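Local coordinates for particle-associated glycoside hydrolase (Acinetobacter phage Fri1, PDB 6C72), which probably cleaves the capsular polysaccharide of its host Acinetobacter baumannii, acting as the trimeric tailspike depolymerase that clears the phage's way to the cell, at residues 415-418 against 419-423; 461-464 against 465-468; 396-399 against 400-403. One frame throughout, in Å; residues are numbered along the deposited sequence.

Interaction 1. Residues 415-418 against 419-423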
loop_
_atom_site.group_PDB
_atom_site.type_symbol
_atom_site.label_atom_id
_atom_site.label_comp_id
_atom_site.label_asym_id
_atom_site.label_seq_id
_atom_site.Cartn_x
_atom_site.Cartn_y
_atom_site.Cartn_z
ATOM N N THR A 415 -1.850 -28.320 0.066
ATOM C CA THR A 415 -1.298 -27.111 0.665
ATOM C C THR A 415 -1.291 -27.214 2.191
ATOM O O THR A 415 -2.180 -27.833 2.786
ATOM C CB THR A 415 -2.092 -25.891 0.188
ATOM O OG1 THR A 415 -2.013 -25.840 -1.242
ATOM C CG2 THR A 415 -1.528 -24.610 0.740
ATOM N N LEU A 416 -0.263 -26.635 2.818
ATOM C CA LEU A 416 -0.123 -26.594 4.273
ATOM C C LEU A 416 0.135 -25.157 4.698
ATOM O O LEU A 416 0.904 -24.443 4.042
ATOM C CB LEU A 416 1.023 -27.472 4.755
ATOM C CG LEU A 416 1.033 -28.946 4.364
ATOM C CD1 LEU A 416 2.428 -29.520 4.572
ATOM C CD2 LEU A 416 -0.007 -29.718 5.190
ATOM N N VAL A 417 -0.537 -24.713 5.762
ATOM C CA VAL A 417 -0.329 -23.375 6.298
ATOM C C VAL A 417 -0.153 -23.493 7.806
ATOM O O VAL A 417 -0.243 -24.579 8.381
ATOM C CB VAL A 417 -1.479 -22.398 5.946
ATOM C CG1 VAL A 417 -1.768 -22.398 4.444
ATOM C CG2 VAL A 417 -2.751 -22.680 6.757
ATOM N N THR A 418 0.096 -22.363 8.450
ATOM C CA THR A 418 0.101 -22.308 9.906
ATOM C C THR A 418 -0.976 -21.331 10.354
ATOM O O THR A 418 -1.673 -20.716 9.537
ATOM C CB THR A 418 1.474 -21.909 10.452
ATOM O OG1 THR A 418 1.607 -20.488 10.426
ATOM C CG2 THR A 418 2.583 -22.527 9.628
ATOM N N GLY A 419 -1.116 -21.198 11.670
ATOM C CA GLY A 419 -2.086 -20.283 12.237
ATOM C C GLY A 419 -1.806 -18.828 11.960
ATOM O O GLY A 419 -2.698 -17.995 12.161
ATOM N N ASP A 420 -0.598 -18.501 11.503
ATOM C CA ASP A 420 -0.275 -17.135 11.132
ATOM C C ASP A 420 -0.665 -16.824 9.689
ATOM O O ASP A 420 -0.309 -15.762 9.181
ATOM C CB ASP A 420 1.209 -16.866 11.387
ATOM C CG ASP A 420 1.559 -16.975 12.859
ATOM O OD1 ASP A 420 0.802 -16.423 13.696
ATOM O OD2 ASP A 420 2.567 -17.641 13.199
ATOM N N PHE A 421 -1.384 -17.730 9.033
ATOM C CA PHE A 421 -2.027 -17.487 7.741
ATOM C C PHE A 421 -3.495 -17.140 8.006
ATOM O O PHE A 421 -4.276 -18.000 8.429
ATOM C CB PHE A 421 -1.888 -18.721 6.845
ATOM C CG PHE A 421 -2.335 -18.513 5.418
ATOM C CD1 PHE A 421 -1.571 -17.765 4.532
ATOM C CD2 PHE A 421 -3.500 -19.093 4.951
ATOM C CE1 PHE A 421 -1.976 -17.582 3.208
ATOM C CE2 PHE A 421 -3.904 -18.913 3.627
ATOM C CZ PHE A 421 -3.135 -18.153 2.755
ATOM N N LEU A 422 -3.863 -15.880 7.780
ATOM C CA LEU A 422 -5.183 -15.368 8.129
ATOM C C LEU A 422 -6.102 -15.364 6.912
ATOM O O LEU A 422 -5.767 -14.784 5.874
ATOM C CB LEU A 422 -5.080 -13.957 8.715
ATOM C CG LEU A 422 -6.409 -13.268 9.060
ATOM C CD1 LEU A 422 -7.213 -14.101 10.058
ATOM C CD2 LEU A 422 -6.165 -11.883 9.620
ATOM N N ILE A 423 -7.270 -15.981 7.067
ATOM C CA ILE A 423 -8.287 -16.091 6.026
ATOM C C ILE A 423 -9.509 -15.312 6.505
ATOM O O ILE A 423 -10.202 -15.736 7.442
ATOM C CB ILE A 423 -8.625 -17.558 5.734
ATOM C CG1 ILE A 423 -7.368 -18.279 5.225
ATOM C CG2 ILE A 423 -9.817 -17.673 4.769
ATOM C CD1 ILE A 423 -7.562 -19.734 4.948
#
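A type I beta turn from Thr418 to Phe421 makes a corner of the coil here, and its closing bond runs from Phe421 N to Thr418 O at 3.0 Å with an N-H...O angle of 158°. A second bond reinforces the first: Thr418 OG1 accepts from Asp420 N at 3.2 Å, two residues on, which is the definition of an ST turn. The side-chain torsion sets this up, since chi1 of 83° tucks OG1 between the backbone N and the carbonyl carbon, facing the start of the turn. OG1 also bonds to Thr394 O, so the hydroxyl ties the corner to the preceding coil. This is a parallel beta-helix, and the turn carries the chain from the short strand 416-418, paired with 392-394, into strand 422-429 on another face. Inside the corner, Val417 and Phe421 close the apolar side. Val417 CG1 lies over one face of the Phe421 ring as a CH-pi contact, 4.2 Å from the ring centroid and 27° off its normal; its nearest ring atom is Phe421 CD2, 3.8 Å from CG1. Ile393, Phe384 and Phe398 pack around the same ring, while Gly419 O takes a bond from Ser443 OG.

Interaction 2. Residues 461-464 against 465-468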
loop_
_atom_site.group_PDB
_atom_site.type_symbol
_atom_site.label_atom_id
_atom_site.label_comp_id
_atom_site.label_asym_id
_atom_site.label_seq_id
_atom_site.Cartn_x
_atom_site.Cartn_y
_atom_site.Cartn_z
ATOM N N ARG A 461 -5.863 -18.894 15.536
ATOM C CA ARG A 461 -4.724 -19.790 15.714
ATOM C C ARG A 461 -3.402 -19.036 15.571
ATOM O O ARG A 461 -2.348 -19.649 15.334
ATOM C CB ARG A 461 -4.808 -20.959 14.721
ATOM C CG ARG A 461 -6.152 -21.719 14.771
ATOM C CD ARG A 461 -6.145 -22.997 13.949
ATOM N NE ARG A 461 -7.346 -23.808 14.154
ATOM C CZ ARG A 461 -8.255 -24.061 13.209
ATOM N NH1 ARG A 461 -8.100 -23.568 11.987
ATOM N NH2 ARG A 461 -9.319 -24.813 13.476
ATOM N N ARG A 462 -3.435 -17.714 15.690
ATOM C CA ARG A 462 -2.231 -16.926 15.502
ATOM C C ARG A 462 -1.295 -17.069 16.699
ATOM O O ARG A 462 -1.724 -17.232 17.845
ATOM C CB ARG A 462 -2.586 -15.456 15.284
ATOM C CG ARG A 462 -3.308 -15.167 13.963
ATOM C CD ARG A 462 -3.884 -13.752 13.981
ATOM N NE ARG A 462 -4.862 -13.643 15.058
ATOM C CZ ARG A 462 -5.162 -12.512 15.687
ATOM N NH1 ARG A 462 -4.551 -11.377 15.346
ATOM N NH2 ARG A 462 -6.063 -12.525 16.667
ATOM N N THR A 463 0.003 -16.967 16.418
ATOM C CA THR A 463 1.008 -17.116 17.463
ATOM C C THR A 463 0.950 -15.966 18.465
ATOM O O THR A 463 1.155 -16.175 19.664
ATOM C CB THR A 463 2.400 -17.222 16.830
ATOM O OG1 THR A 463 2.449 -18.363 15.962
ATOM C CG2 THR A 463 3.467 -17.374 17.892
ATOM N N ILE A 464 0.674 -14.749 17.997
ATOM C CA ILE A 464 0.694 -13.585 18.875
ATOM C C ILE A 464 -0.310 -13.748 20.014
ATOM O O ILE A 464 -0.109 -13.219 21.111
ATOM C CB ILE A 464 0.431 -12.302 18.058
ATOM C CG1 ILE A 464 0.577 -11.063 18.927
ATOM C CG2 ILE A 464 -0.957 -12.301 17.433
ATOM C CD1 ILE A 464 1.972 -10.832 19.355
ATOM N N THR A 465 -1.393 -14.485 19.786
ATOM C CA THR A 465 -2.440 -14.680 20.771
ATOM C C THR A 465 -2.401 -16.056 21.415
ATOM O O THR A 465 -3.346 -16.424 22.124
ATOM C CB THR A 465 -3.803 -14.476 20.110
ATOM O OG1 THR A 465 -3.861 -15.289 18.931
ATOM C CG2 THR A 465 -4.029 -13.013 19.747
ATOM N N GLN A 466 -1.350 -16.836 21.191
ATOM C CA GLN A 466 -1.384 -18.202 21.699
ATOM C C GLN A 466 -1.447 -18.242 23.226
ATOM O O GLN A 466 -2.023 -19.178 23.790
ATOM C CB GLN A 466 -0.176 -18.989 21.180
ATOM C CG GLN A 466 1.135 -18.557 21.777
ATOM C CD GLN A 466 2.327 -19.160 21.047
ATOM O OE1 GLN A 466 2.166 -19.991 20.141
ATOM N NE2 GLN A 466 3.531 -18.738 21.432
ATOM N N GLN A 467 -0.924 -17.219 23.910
ATOM C CA GLN A 467 -0.964 -17.217 25.375
ATOM C C GLN A 467 -2.386 -17.142 25.918
ATOM O O GLN A 467 -2.604 -17.452 27.090
ATOM C CB GLN A 467 -0.140 -16.058 25.934
ATOM C CG GLN A 467 -0.768 -14.696 25.705
ATOM C CD GLN A 467 0.220 -13.567 25.906
ATOM O OE1 GLN A 467 1.183 -13.439 25.144
ATOM N NE2 GLN A 467 -0.013 -12.731 26.917
ATOM N N TYR A 468 -3.357 -16.734 25.108
ATOM C CA TYR A 468 -4.749 -16.750 25.530
ATOM C C TYR A 468 -5.409 -18.102 25.301
ATOM O O TYR A 468 -6.523 -18.326 25.785
ATOM C CB TYR A 468 -5.534 -15.664 24.779
ATOM C CG TYR A 468 -4.852 -14.313 24.828
ATOM C CD1 TYR A 468 -4.301 -13.833 26.016
ATOM C CD2 TYR A 468 -4.744 -13.528 23.689
ATOM C CE1 TYR A 468 -3.660 -12.601 26.063
ATOM C CE2 TYR A 468 -4.124 -12.299 23.724
ATOM C CZ TYR A 468 -3.583 -11.833 24.912
ATOM O OH TYR A 468 -2.957 -10.604 24.937
HETATM O O HOH W 1 1.026 -15.100 22.901
#
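Gln466 runs alongside Thr463, and its side chain can be followed atom by atom. Gln466 CB lies 3.5 Å from Thr463 O. With chi1 at 70°, CG is set between the backbone N and the carbonyl carbon, which brings Gln466 CG to 3.2 Å from that same Thr463 O. Beyond CG the chain runs extended, both side chains pointing the same way; CD still passes close to Thr463 O, and the amide ends against a methyl: Gln466 OE1 is 3.7 Å from Thr463 CG2, and NE2 is almost as near to it. In the backbone, Gln466 N gives Thr463 O a nearly straight bond of 3.0 Å (169°). One residue earlier, Thr465 CG2 sits over a face of the Arg462 guanidinium, 3.7 Å from NH2, and Asp460 takes a salt bridge from Arg462 NE. Thr465 OG1 is 3.1 Å from Arg462 O, but Asp460 OD2 competes for its proton. A water bridges Ile464 O, Gln467 N and Gln467 OE1; that OE1 also meets Asp460 N of the second subunit. With Tyr468 N bonded back to Thr465 O, the backbone makes successive beta turns, an irregular helix-like linker between the beta-helix and the C-terminal sheets, packed against its copies in the trimer.

Interaction 3. Residues 396-399 against 400-403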
loop_
_atom_site.group_PDB
_atom_site.type_symbol
_atom_site.label_atom_id
_atom_site.label_comp_id
_atom_site.label_asym_id
_atom_site.label_seq_id
_atom_site.Cartn_x
_atom_site.Cartn_y
_atom_site.Cartn_z
ATOM N N GLY A 396 0.684 -15.132 6.509
ATOM C CA GLY A 396 0.174 -14.200 5.538
ATOM C C GLY A 396 -1.281 -13.860 5.790
ATOM O O GLY A 396 -1.872 -14.245 6.800
ATOM N N ARG A 397 -1.832 -13.133 4.823
ATOM C CA ARG A 397 -3.182 -12.600 4.859
ATOM C C ARG A 397 -3.831 -12.882 3.512
ATOM O O ARG A 397 -3.312 -12.470 2.466
ATOM C CB ARG A 397 -3.164 -11.099 5.151
ATOM C CG ARG A 397 -2.482 -10.765 6.456
ATOM C CD ARG A 397 -2.411 -9.277 6.698
ATOM N NE ARG A 397 -3.742 -8.673 6.730
ATOM C CZ ARG A 397 -4.512 -8.594 7.819
ATOM N NH1 ARG A 397 -4.091 -9.088 8.985
ATOM N NH2 ARG A 397 -5.708 -8.009 7.745
ATOM N N PHE A 398 -4.921 -13.640 3.544
ATOM C CA PHE A 398 -5.753 -13.973 2.391
ATOM C C PHE A 398 -7.096 -13.283 2.629
ATOM O O PHE A 398 -7.990 -13.839 3.266
ATOM C CB PHE A 398 -5.884 -15.482 2.266
ATOM C CG PHE A 398 -6.539 -15.941 0.999
ATOM C CD1 PHE A 398 -5.786 -16.189 -0.129
ATOM C CD2 PHE A 398 -7.906 -16.182 0.953
ATOM C CE1 PHE A 398 -6.390 -16.639 -1.301
ATOM C CE2 PHE A 398 -8.505 -16.634 -0.212
ATOM C CZ PHE A 398 -7.744 -16.855 -1.347
ATOM N N THR A 399 -7.226 -12.056 2.131
ATOM C CA THR A 399 -8.315 -11.172 2.515
ATOM C C THR A 399 -9.138 -10.720 1.314
ATOM O O THR A 399 -8.597 -10.447 0.230
ATOM C CB THR A 399 -7.780 -9.938 3.250
ATOM O OG1 THR A 399 -6.700 -9.372 2.497
ATOM C CG2 THR A 399 -7.305 -10.284 4.677
ATOM N N ASN A 400 -10.458 -10.663 1.514
ATOM C CA ASN A 400 -11.360 -10.023 0.570
ATOM C C ASN A 400 -11.251 -10.623 -0.824
ATOM O O ASN A 400 -11.380 -9.918 -1.816
ATOM C CB ASN A 400 -11.117 -8.519 0.515
ATOM C CG ASN A 400 -11.322 -7.859 1.859
ATOM O OD1 ASN A 400 -10.411 -7.216 2.395
ATOM N ND2 ASN A 400 -12.519 -8.016 2.421
ATOM N N ASN A 401 -11.002 -11.919 -0.915
ATOM C CA ASN A 401 -10.944 -12.601 -2.193
ATOM C C ASN A 401 -12.233 -13.376 -2.409
ATOM O O ASN A 401 -12.977 -13.667 -1.466
ATOM C CB ASN A 401 -9.744 -13.553 -2.253
ATOM C CG ASN A 401 -8.445 -12.859 -1.909
ATOM O OD1 ASN A 401 -8.010 -11.977 -2.652
ATOM N ND2 ASN A 401 -7.820 -13.235 -0.760
ATOM N N THR A 402 -12.480 -13.731 -3.663
ATOM C CA THR A 402 -13.625 -14.550 -4.025
ATOM C C THR A 402 -13.117 -15.813 -4.706
ATOM O O THR A 402 -12.285 -15.747 -5.614
ATOM C CB THR A 402 -14.591 -13.770 -4.932
ATOM O OG1 THR A 402 -15.149 -12.672 -4.200
ATOM C CG2 THR A 402 -15.740 -14.659 -5.466
ATOM N N LEU A 403 -13.568 -16.955 -4.238
ATOM C CA LEU A 403 -13.351 -18.213 -4.937
ATOM C C LEU A 403 -14.658 -18.537 -5.662
ATOM O O LEU A 403 -15.651 -18.916 -5.041
ATOM C CB LEU A 403 -12.911 -19.314 -3.978
ATOM C CG LEU A 403 -11.399 -19.326 -3.684
ATOM C CD1 LEU A 403 -10.950 -18.141 -2.812
ATOM C CD2 LEU A 403 -10.956 -20.640 -3.052
#
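Phe398 and Asn401 meet at a buried corner of the parallel beta-helix, where strand 396-399 gives way to strand 402-403. The amide nitrogen of Asn401 stands over the middle of the Phe398 ring, with ND2 3.3 Å above the ring plane, and the amide and ring planes are turned 55° apart. All six ring carbons are therefore at similar range, the nearest being Phe398 CD2 at 3.4 Å from Asn401 ND2. Two features bring the groups together. Phe398 has CG anti to its own nitrogen (chi1 -171°), which carries the ring along toward the next strand, and Asn400, with positive phi and psi in the left-handed helical region, bends the backbone so that Asn401 turns its side chain back inside the corner.

In the next shell, hydrogen bonds fix the rotation of that amide: Asn401 OD1 accepts from Cys377 N and ND2 donates to Val374 O, both on the preceding coil. Asn426 recurs one coil later, its OD1 accepting from Asn401 N and its ND2 bonding to Phe398 O, a repeated asparagine that recalls the asparagine ladders of other parallel beta-helices and satisfies buried backbone groups at the bend. On the other side of the strand, Thr399 OG1 bonds to OD1 of Asp375, a residue seen to bind zinc in this protein, although no zinc sits at it on this chain.

Farther out, Phe411 meets the Phe398 ring edge-to-face. Back in the first shell, Leu403 CD1 meets the rim in the ring plane, 3.8 Å from Phe398 CZ.

The three contacts run along the end of the beta-helix and out of it. Interaction 3 is fully buried, and interaction 1 partly so; both shape corners of neighbouring coils, joined where Leu422 N and O bond to Gly396 O and Phe398 N and where Phe421 CZ packs on Phe398 CB. Yet interaction 3 sets an amide on a ring without a hydrogen bond between its own segments, whereas interaction 1 relies on turn bonds plus an apolar pair. Interaction 2, beyond the last coil, is largely polar and engages both other subunits. Asp420 OD2 and Thr463 OG1, 2.9 Å apart, probably hydrogen-bond interaction 1 to it; interactions 2 and 3 do not touch.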